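Local structure of putative gamma-glutamylcyclotransferase PH0828 (Pyrococcus horikoshii, 1V30) at residues A[29-42]-A[51-64]. The protein is a putative gamma-glutamylcyclotransferase of the AIG2-like family, not yet characterised in its function. Residues are numbered along the deposited sequence; the frame is centred on the assembly and turned at random.
Sequences AKFLGEDWIEGYQL and VKGKGKLKVEVYEV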
ATOM      1  N   ALA A  29      14.614   1.446  -5.006  1.00 26.54           N
ATOM      2  CA  ALA A  29      13.858   0.328  -5.562  1.00 25.59           C
ATOM      3  C   ALA A  29      13.455   0.524  -7.022  1.00 24.94           C
ATOM      4  O   ALA A  29      13.451   1.642  -7.534  1.00 25.85           O
ATOM      5  CB  ALA A  29      12.618   0.081  -4.713  1.00 24.16           C
ATOM      6  N   LYS A  30      13.111  -0.576  -7.686  1.00 23.58           N
ATOM      7  CA  LYS A  30      12.693  -0.519  -9.080  1.00 23.22           C
ATOM      8  C   LYS A  30      11.175  -0.595  -9.197  1.00 21.53           C
ATOM      9  O   LYS A  30      10.557  -1.565  -8.755  1.00 20.75           O
ATOM     10  CB  LYS A  30      13.324  -1.663  -9.881  1.00 25.01           C
ATOM     11  CG  LYS A  30      12.888  -1.698 -11.347  1.00 27.56           C
ATOM     12  CD  LYS A  30      13.671  -2.713 -12.176  1.00 29.72           C
ATOM     13  CE  LYS A  30      13.489  -4.139 -11.681  1.00 31.43           C
ATOM     14  NZ  LYS A  30      14.153  -4.370 -10.369  1.00 33.16           N
ATOM     15  N   PHE A  31      10.583   0.440  -9.783  1.00 21.47           N
ATOM     16  CA  PHE A  31       9.141   0.502  -9.982  1.00 19.27           C
ATOM     17  C   PHE A  31       8.781  -0.333 -11.206  1.00 19.26           C
ATOM     18  O   PHE A  31       9.285  -0.087 -12.304  1.00 20.57           O
ATOM     19  CB  PHE A  31       8.703   1.958 -10.194  1.00 19.40           C
ATOM     20  CG  PHE A  31       7.241   2.121 -10.518  1.00 18.89           C
ATOM     21  CD1 PHE A  31       6.261   1.707  -9.621  1.00 17.77           C
ATOM     22  CD2 PHE A  31       6.844   2.721 -11.712  1.00 16.35           C
ATOM     23  CE1 PHE A  31       4.909   1.888  -9.906  1.00 17.98           C
ATOM     24  CE2 PHE A  31       5.493   2.908 -12.009  1.00 17.24           C
ATOM     25  CZ  PHE A  31       4.523   2.493 -11.107  1.00 17.95           C
ATOM     26  N   LEU A  32       7.919  -1.328 -11.017  1.00 17.52           N
ATOM     27  CA  LEU A  32       7.503  -2.184 -12.122  1.00 17.51           C
ATOM     28  C   LEU A  32       6.239  -1.642 -12.779  1.00 17.63           C
ATOM     29  O   LEU A  32       6.040  -1.791 -13.985  1.00 18.77           O
ATOM     30  CB  LEU A  32       7.239  -3.610 -11.630  1.00 16.54           C
ATOM     31  CG  LEU A  32       8.386  -4.386 -10.973  1.00 17.30           C
ATOM     32  CD1 LEU A  32       7.897  -5.790 -10.636  1.00 17.49           C
ATOM     33  CD2 LEU A  32       9.590  -4.452 -11.906  1.00 21.11           C
ATOM     34  N   GLY A  33       5.389  -1.008 -11.980  1.00 15.65           N
ATOM     35  CA  GLY A  33       4.146  -0.466 -12.493  1.00 15.32           C
ATOM     36  C   GLY A  33       3.046  -0.616 -11.463  1.00 15.10           C
ATOM     37  O   GLY A  33       3.253  -1.219 -10.407  1.00 16.48           O
ATOM     38  N   GLU A  34       1.878  -0.061 -11.759  1.00 15.22           N
ATOM     39  CA  GLU A  34       0.749  -0.159 -10.848  1.00 15.00           C
ATOM     40  C   GLU A  34      -0.109  -1.344 -11.256  1.00 15.56           C
ATOM     41  O   GLU A  34      -0.009  -1.844 -12.381  1.00 17.08           O
ATOM     42  CB  GLU A  34      -0.088   1.123 -10.892  1.00 15.68           C
ATOM     43  CG  GLU A  34       0.690   2.381 -10.527  1.00 17.77           C
ATOM     44  CD  GLU A  34      -0.176   3.632 -10.509  1.00 18.08           C
ATOM     45  OE1 GLU A  34      -1.103   3.725 -11.337  1.00 19.47           O
ATOM     46  OE2 GLU A  34       0.076   4.524  -9.673  1.00 20.68           O
ATOM     47  N   ASP A  35      -0.943  -1.806 -10.335  1.00 15.33           N
ATOM     48  CA  ASP A  35      -1.826  -2.922 -10.610  1.00 15.62           C
ATOM     49  C   ASP A  35      -2.996  -2.835  -9.641  1.00 16.64           C
ATOM     50  O   ASP A  35      -3.037  -1.946  -8.785  1.00 15.79           O
ATOM     51  CB  ASP A  35      -1.067  -4.240 -10.426  1.00 16.37           C
ATOM     52  CG  ASP A  35      -1.792  -5.431 -11.028  1.00 18.37           C
ATOM     53  OD1 ASP A  35      -2.773  -5.238 -11.780  1.00 19.08           O
ATOM     54  OD2 ASP A  35      -1.363  -6.573 -10.753  1.00 20.93           O
ATOM     55  N   TRP A  36      -3.955  -3.739  -9.796  1.00 18.52           N
ATOM     56  CA  TRP A  36      -5.115  -3.782  -8.919  1.00 19.68           C
ATOM     57  C   TRP A  36      -5.208  -5.165  -8.290  1.00 20.59           C
ATOM     58  O   TRP A  36      -5.110  -6.181  -8.982  1.00 21.54           O
ATOM     59  CB  TRP A  36      -6.405  -3.489  -9.691  1.00 20.44           C
ATOM     60  CG  TRP A  36      -6.532  -2.077 -10.174  1.00 21.06           C
ATOM     61  CD1 TRP A  36      -6.074  -1.570 -11.353  1.00 21.71           C
ATOM     62  CD2 TRP A  36      -7.164  -0.988  -9.486  1.00 21.41           C
ATOM     63  NE1 TRP A  36      -6.385  -0.234 -11.447  1.00 22.77           N
ATOM     64  CE2 TRP A  36      -7.053   0.150 -10.313  1.00 21.90           C
ATOM     65  CE3 TRP A  36      -7.815  -0.865  -8.249  1.00 19.54           C
ATOM     66  CZ2 TRP A  36      -7.568   1.401  -9.945  1.00 21.52           C
ATOM     67  CZ3 TRP A  36      -8.327   0.378  -7.882  1.00 20.20           C
ATOM     68  CH2 TRP A  36      -8.200   1.494  -8.730  1.00 20.29           C
ATOM     69  N   ILE A  37      -5.380  -5.198  -6.975  1.00 20.10           N
ATOM     70  CA  ILE A  37      -5.493  -6.457  -6.254  1.00 20.55           C
ATOM     71  C   ILE A  37      -6.962  -6.692  -5.920  1.00 19.58           C
ATOM     72  O   ILE A  37      -7.601  -5.872  -5.261  1.00 19.06           O
ATOM     73  CB  ILE A  37      -4.680  -6.427  -4.937  1.00 19.85           C
ATOM     74  CG1 ILE A  37      -3.257  -5.920  -5.206  1.00 21.98           C
ATOM     75  CG2 ILE A  37      -4.635  -7.824  -4.322  1.00 20.09           C
ATOM     76  CD1 ILE A  37      -2.469  -6.753  -6.199  1.00 22.44           C
ATOM     77  N   GLU A  38      -7.501  -7.811  -6.389  1.00 21.20           N
ATOM     78  CA  GLU A  38      -8.893  -8.147  -6.129  1.00 21.74           C
ATOM     79  C   GLU A  38      -9.037  -8.728  -4.727  1.00 20.66           C
ATOM     80  O   GLU A  38      -8.119  -9.368  -4.219  1.00 21.07           O
ATOM     81  CB  GLU A  38      -9.389  -9.164  -7.164  1.00 24.39           C
ATOM     82  CG  GLU A  38      -9.582  -8.590  -8.559  1.00 29.27           C
ATOM     83  CD  GLU A  38     -10.786  -7.669  -8.648  1.00 30.79           C
ATOM     84  OE1 GLU A  38     -10.922  -6.960  -9.668  1.00 33.76           O
ATOM     85  OE2 GLU A  38     -11.603  -7.659  -7.703  1.00 33.95           O
ATOM     86  N   GLY A  39     -10.184  -8.491  -4.100  1.00 18.95           N
ATOM     87  CA  GLY A  39     -10.428  -9.030  -2.773  1.00 19.00           C
ATOM     88  C   GLY A  39      -9.966  -8.185  -1.602  1.00 18.23           C
ATOM     89  O   GLY A  39      -9.809  -8.695  -0.493  1.00 18.46           O
ATOM     90  N   TYR A  40      -9.745  -6.894  -1.834  1.00 18.90           N
ATOM     91  CA  TYR A  40      -9.311  -6.002  -0.766  1.00 18.09           C
ATOM     92  C   TYR A  40     -10.062  -4.679  -0.755  1.00 17.68           C
ATOM     93  O   TYR A  40     -10.454  -4.162  -1.800  1.00 18.89           O
ATOM     94  CB  TYR A  40      -7.810  -5.709  -0.867  1.00 18.57           C
ATOM     95  CG  TYR A  40      -6.927  -6.754  -0.226  1.00 19.47           C
ATOM     96  CD1 TYR A  40      -6.468  -7.853  -0.951  1.00 20.62           C
ATOM     97  CD2 TYR A  40      -6.573  -6.657   1.117  1.00 19.83           C
ATOM     98  CE1 TYR A  40      -5.675  -8.833  -0.347  1.00 21.79           C
ATOM     99  CE2 TYR A  40      -5.785  -7.627   1.729  1.00 20.51           C
ATOM    100  CZ  TYR A  40      -5.341  -8.711   0.993  1.00 23.21           C
ATOM    101  OH  TYR A  40      -4.575  -9.672   1.609  1.00 24.12           O
ATOM    102  N   GLN A  41     -10.252  -4.143   0.446  1.00 17.01           N
ATOM    103  CA  GLN A  41     -10.910  -2.859   0.630  1.00 17.41           C
ATOM    104  C   GLN A  41      -9.901  -1.934   1.295  1.00 15.98           C
ATOM    105  O   GLN A  41      -9.009  -2.392   2.012  1.00 18.20           O
ATOM    106  CB  GLN A  41     -12.143  -3.002   1.516  1.00 18.94           C
ATOM    107  CG  GLN A  41     -13.169  -3.979   0.987  1.00 23.06           C
ATOM    108  CD  GLN A  41     -14.433  -3.966   1.807  1.00 23.34           C
ATOM    109  OE1 GLN A  41     -14.386  -3.848   3.032  1.00 24.66           O
ATOM    110  NE2 GLN A  41     -15.575  -4.097   1.141  1.00 26.17           N
ATOM    111  N   LEU A  42     -10.052  -0.636   1.061  1.00 15.27           N
ATOM    112  CA  LEU A  42      -9.141   0.357   1.617  1.00 14.91           C
ATOM    113  C   LEU A  42      -9.869   1.333   2.528  1.00 13.32           C
ATOM    114  O   LEU A  42     -10.886   1.908   2.141  1.00 15.43           O
ATOM    115  CB  LEU A  42      -8.471   1.135   0.480  1.00 14.47           C
ATOM    116  CG  LEU A  42      -7.491   2.252   0.858  1.00 13.34           C
ATOM    117  CD1 LEU A  42      -6.310   1.680   1.623  1.00 14.39           C
ATOM    118  CD2 LEU A  42      -7.008   2.954  -0.411  1.00 14.11           C
ATOM    119  N   VAL A  51      -7.725  -4.389   3.982  1.00 15.66           N
ATOM    120  CA  VAL A  51      -8.256  -5.589   4.621  1.00 16.81           C
ATOM    121  C   VAL A  51      -9.035  -6.364   3.578  1.00 18.49           C
ATOM    122  O   VAL A  51      -9.535  -5.788   2.616  1.00 17.37           O
ATOM    123  CB  VAL A  51      -9.199  -5.245   5.793  1.00 17.69           C
ATOM    124  CG1 VAL A  51      -8.421  -4.544   6.892  1.00 18.23           C
ATOM    125  CG2 VAL A  51     -10.353  -4.381   5.306  1.00 17.86           C
ATOM    126  N   LYS A  52      -9.133  -7.675   3.764  1.00 19.36           N
ATOM    127  CA  LYS A  52      -9.862  -8.496   2.813  1.00 20.55           C
ATOM    128  C   LYS A  52     -11.329  -8.106   2.789  1.00 20.17           C
ATOM    129  O   LYS A  52     -11.926  -7.826   3.825  1.00 21.23           O
ATOM    130  CB  LYS A  52      -9.728  -9.974   3.167  1.00 21.92           C
ATOM    131  CG  LYS A  52      -8.316 -10.498   3.045  1.00 24.27           C
ATOM    132  CD  LYS A  52      -8.287 -12.007   3.168  1.00 27.63           C
ATOM    133  CE  LYS A  52      -6.869 -12.526   3.096  1.00 29.75           C
ATOM    134  NZ  LYS A  52      -6.076 -12.046   4.255  1.00 32.04           N
ATOM    135  N   GLY A  53     -11.897  -8.090   1.590  1.00 20.24           N
ATOM    136  CA  GLY A  53     -13.291  -7.736   1.428  1.00 22.37           C
ATOM    137  C   GLY A  53     -13.614  -7.514  -0.035  1.00 23.87           C
ATOM    138  O   GLY A  53     -12.724  -7.500  -0.883  1.00 24.51           O
ATOM    139  N   LYS A  54     -14.897  -7.344  -0.329  1.00 25.00           N
ATOM    140  CA  LYS A  54     -15.361  -7.114  -1.690  1.00 26.07           C
ATOM    141  C   LYS A  54     -14.801  -5.814  -2.260  1.00 24.38           C
ATOM    142  O   LYS A  54     -15.004  -4.745  -1.684  1.00 26.10           O
ATOM    143  CB  LYS A  54     -16.891  -7.062  -1.708  1.00 28.80           C
ATOM    144  CG  LYS A  54     -17.574  -8.421  -1.712  1.00 33.52           C
ATOM    145  CD  LYS A  54     -17.696  -8.963  -3.129  1.00 35.62           C
ATOM    146  CE  LYS A  54     -18.587  -8.066  -3.983  1.00 37.53           C
ATOM    147  NZ  LYS A  54     -18.666  -8.525  -5.400  1.00 39.02           N
ATOM    148  N   GLY A  55     -14.100  -5.910  -3.387  1.00 23.43           N
ATOM    149  CA  GLY A  55     -13.538  -4.725  -4.016  1.00 22.48           C
ATOM    150  C   GLY A  55     -12.133  -4.909  -4.560  1.00 21.65           C
ATOM    151  O   GLY A  55     -11.549  -5.987  -4.442  1.00 21.46           O
ATOM    152  N   LYS A  56     -11.591  -3.861  -5.176  1.00 19.78           N
ATOM    153  CA  LYS A  56     -10.235  -3.928  -5.710  1.00 19.80           C
ATOM    154  C   LYS A  56      -9.377  -2.805  -5.147  1.00 19.49           C
ATOM    155  O   LYS A  56      -9.846  -1.692  -4.909  1.00 18.63           O
ATOM    156  CB  LYS A  56     -10.233  -3.901  -7.244  1.00 21.33           C
ATOM    157  CG  LYS A  56     -10.736  -2.628  -7.889  1.00 22.22           C
ATOM    158  CD  LYS A  56     -10.591  -2.718  -9.403  1.00 24.60           C
ATOM    159  CE  LYS A  56     -10.932  -1.397 -10.077  1.00 25.83           C
ATOM    160  NZ  LYS A  56     -12.312  -0.942  -9.759  1.00 29.31           N
ATOM    161  N   LEU A  57      -8.104  -3.116  -4.955  1.00 18.54           N
ATOM    162  CA  LEU A  57      -7.151  -2.192  -4.366  1.00 17.05           C
ATOM    163  C   LEU A  57      -6.028  -1.793  -5.318  1.00 15.62           C
ATOM    164  O   LEU A  57      -5.377  -2.653  -5.915  1.00 17.30           O
ATOM    165  CB  LEU A  57      -6.563  -2.857  -3.120  1.00 16.82           C
ATOM    166  CG  LEU A  57      -5.443  -2.150  -2.361  1.00 15.10           C
ATOM    167  CD1 LEU A  57      -6.031  -1.063  -1.467  1.00 15.73           C
ATOM    168  CD2 LEU A  57      -4.683  -3.183  -1.535  1.00 16.08           C
ATOM    169  N   LYS A  58      -5.792  -0.492  -5.457  1.00 15.36           N
ATOM    170  CA  LYS A  58      -4.724  -0.024  -6.326  1.00 15.75           C
ATOM    171  C   LYS A  58      -3.390  -0.084  -5.591  1.00 14.85           C
ATOM    172  O   LYS A  58      -3.266   0.392  -4.456  1.00 14.93           O
ATOM    173  CB  LYS A  58      -4.981   1.415  -6.783  1.00 16.55           C
ATOM    174  CG  LYS A  58      -4.009   1.901  -7.847  1.00 21.66           C
ATOM    175  CD  LYS A  58      -4.181   3.387  -8.092  1.00 24.60           C
ATOM    176  CE  LYS A  58      -3.431   3.859  -9.325  1.00 29.04           C
ATOM    177  NZ  LYS A  58      -4.161   3.539 -10.584  1.00 28.96           N
ATOM    178  N   VAL A  59      -2.397  -0.676  -6.241  1.00 13.50           N
ATOM    179  CA  VAL A  59      -1.068  -0.786  -5.667  1.00 13.42           C
ATOM    180  C   VAL A  59      -0.001  -0.388  -6.670  1.00 14.54           C
ATOM    181  O   VAL A  59      -0.241  -0.345  -7.881  1.00 14.33           O
ATOM    182  CB  VAL A  59      -0.738  -2.241  -5.226  1.00 12.63           C
ATOM    183  CG1 VAL A  59      -1.656  -2.674  -4.104  1.00 13.56           C
ATOM    184  CG2 VAL A  59      -0.843  -3.191  -6.426  1.00 14.72           C
ATOM    185  N   GLU A  60       1.172  -0.073  -6.138  1.00 13.63           N
ATOM    186  CA  GLU A  60       2.352   0.228  -6.930  1.00 13.85           C
ATOM    187  C   GLU A  60       3.232  -0.973  -6.613  1.00 14.01           C
ATOM    188  O   GLU A  60       3.423  -1.310  -5.441  1.00 14.11           O
ATOM    189  CB  GLU A  60       3.026   1.509  -6.449  1.00 12.88           C
ATOM    190  CG  GLU A  60       2.349   2.775  -6.931  1.00 14.73           C
ATOM    191  CD  GLU A  60       2.878   4.022  -6.253  1.00 13.46           C
ATOM    192  OE1 GLU A  60       4.033   4.018  -5.781  1.00 15.11           O
ATOM    193  OE2 GLU A  60       2.128   5.014  -6.206  1.00 16.90           O
ATOM    194  N   VAL A  61       3.751  -1.633  -7.642  1.00 14.30           N
ATOM    195  CA  VAL A  61       4.587  -2.807  -7.431  1.00 14.08           C
ATOM    196  C   VAL A  61       6.061  -2.480  -7.638  1.00 15.36           C
ATOM    197  O   VAL A  61       6.442  -1.881  -8.651  1.00 16.14           O
ATOM    198  CB  VAL A  61       4.173  -3.952  -8.379  1.00 13.63           C
ATOM    199  CG1 VAL A  61       4.966  -5.212  -8.052  1.00 14.59           C
ATOM    200  CG2 VAL A  61       2.683  -4.217  -8.246  1.00 14.64           C
ATOM    201  N   TYR A  62       6.882  -2.876  -6.669  1.00 15.81           N
ATOM    202  CA  TYR A  62       8.317  -2.623  -6.709  1.00 17.52           C
ATOM    203  C   TYR A  62       9.144  -3.869  -6.461  1.00 17.76           C
ATOM    204  O   TYR A  62       8.671  -4.845  -5.869  1.00 18.36           O
ATOM    205  CB  TYR A  62       8.731  -1.615  -5.633  1.00 17.80           C
ATOM    206  CG  TYR A  62       8.162  -0.231  -5.772  1.00 16.10           C
ATOM    207  CD1 TYR A  62       6.863   0.055  -5.357  1.00 15.17           C
ATOM    208  CD2 TYR A  62       8.920   0.795  -6.331  1.00 16.73           C
ATOM    209  CE1 TYR A  62       6.332   1.331  -5.492  1.00 15.74           C
ATOM    210  CE2 TYR A  62       8.401   2.073  -6.473  1.00 17.11           C
ATOM    211  CZ  TYR A  62       7.108   2.334  -6.052  1.00 16.87           C
ATOM    212  OH  TYR A  62       6.581   3.593  -6.202  1.00 18.37           O
ATOM    213  N   GLU A  63      10.389  -3.818  -6.918  1.00 19.33           N
ATOM    214  CA  GLU A  63      11.350  -4.884  -6.683  1.00 20.49           C
ATOM    215  C   GLU A  63      12.344  -4.202  -5.752  1.00 20.27           C
ATOM    216  O   GLU A  63      12.891  -3.150  -6.092  1.00 20.80           O
ATOM    217  CB  GLU A  63      12.076  -5.299  -7.968  1.00 23.64           C
ATOM    218  CG  GLU A  63      11.225  -6.002  -9.008  1.00 28.33           C
ATOM    219  CD  GLU A  63      12.070  -6.646 -10.096  1.00 30.85           C
ATOM    220  OE1 GLU A  63      11.506  -7.072 -11.125  1.00 33.99           O
ATOM    221  OE2 GLU A  63      13.303  -6.731  -9.919  1.00 33.48           O
ATOM    222  N   VAL A  64      12.560  -4.777  -4.572  1.00 20.29           N
ATOM    223  CA  VAL A  64      13.490  -4.205  -3.604  1.00 21.33           C
ATOM    224  C   VAL A  64      14.490  -5.271  -3.174  1.00 21.25           C
ATOM    225  O   VAL A  64      14.180  -6.460  -3.211  1.00 22.05           O
ATOM    226  CB  VAL A  64      12.747  -3.695  -2.343  1.00 22.06           C
ATOM    227  CG1 VAL A  64      11.672  -2.701  -2.739  1.00 21.62           C
ATOM    228  CG2 VAL A  64      12.134  -4.863  -1.582  1.00 22.49           C
TER
HETATM  229  O   HOH W   1     -11.554  -1.753  -2.639  1.00 23.34           O
HETATM  230  O   HOH W   2     -13.735  -5.813   4.796  1.00 32.86           O
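Trp36 lies between two lysines of strand 56-64: Lys56 CE sits over one face of its six-membered ring, 3.8 Å from the centroid, and Lys58 CB over the opposite face. Lys56 adds a cation-pi contact, NZ 4.8 Å from that centroid. Lys56 CG stands between its backbone N and carbonyl carbon (chi1 65°), and from there the chain runs across the indole. Were Trp36 replaced by an alanine, both lysine chains would probably lose the flat surface they pack on, and Lys56 would be free to swing. Farther along the sheet face that carries Trp36, Lys58 NZ reaches Glu34 OE1 in a 3.2 Å salt bridge, and Phe31 CD1 rests over the Tyr62 ring, the planes 51° apart. Tyr62 OH in turn donates to Glu60 OE1 (2.6 Å), whose carboxylate also pairs with Arg17. The register slips by one at a classic beta bulge, where Leu32 and Gly33 both face Val61. Beyond the corner at Glu38 and Gly39, Gln41 NE2 donates a hydrogen bond to Lys54 O (3.0 Å), which lies nearly in the plane of the Gln41 amide, while Gln41 OE1 meets Tyr43 OH. Strand 56-64 is the middle of its sheet, between 30-37 and 8-12; Ile37 and Tyr40 pack on strand 81-86, and Leu42 touches Tyr13, a probable substrate-binding residue.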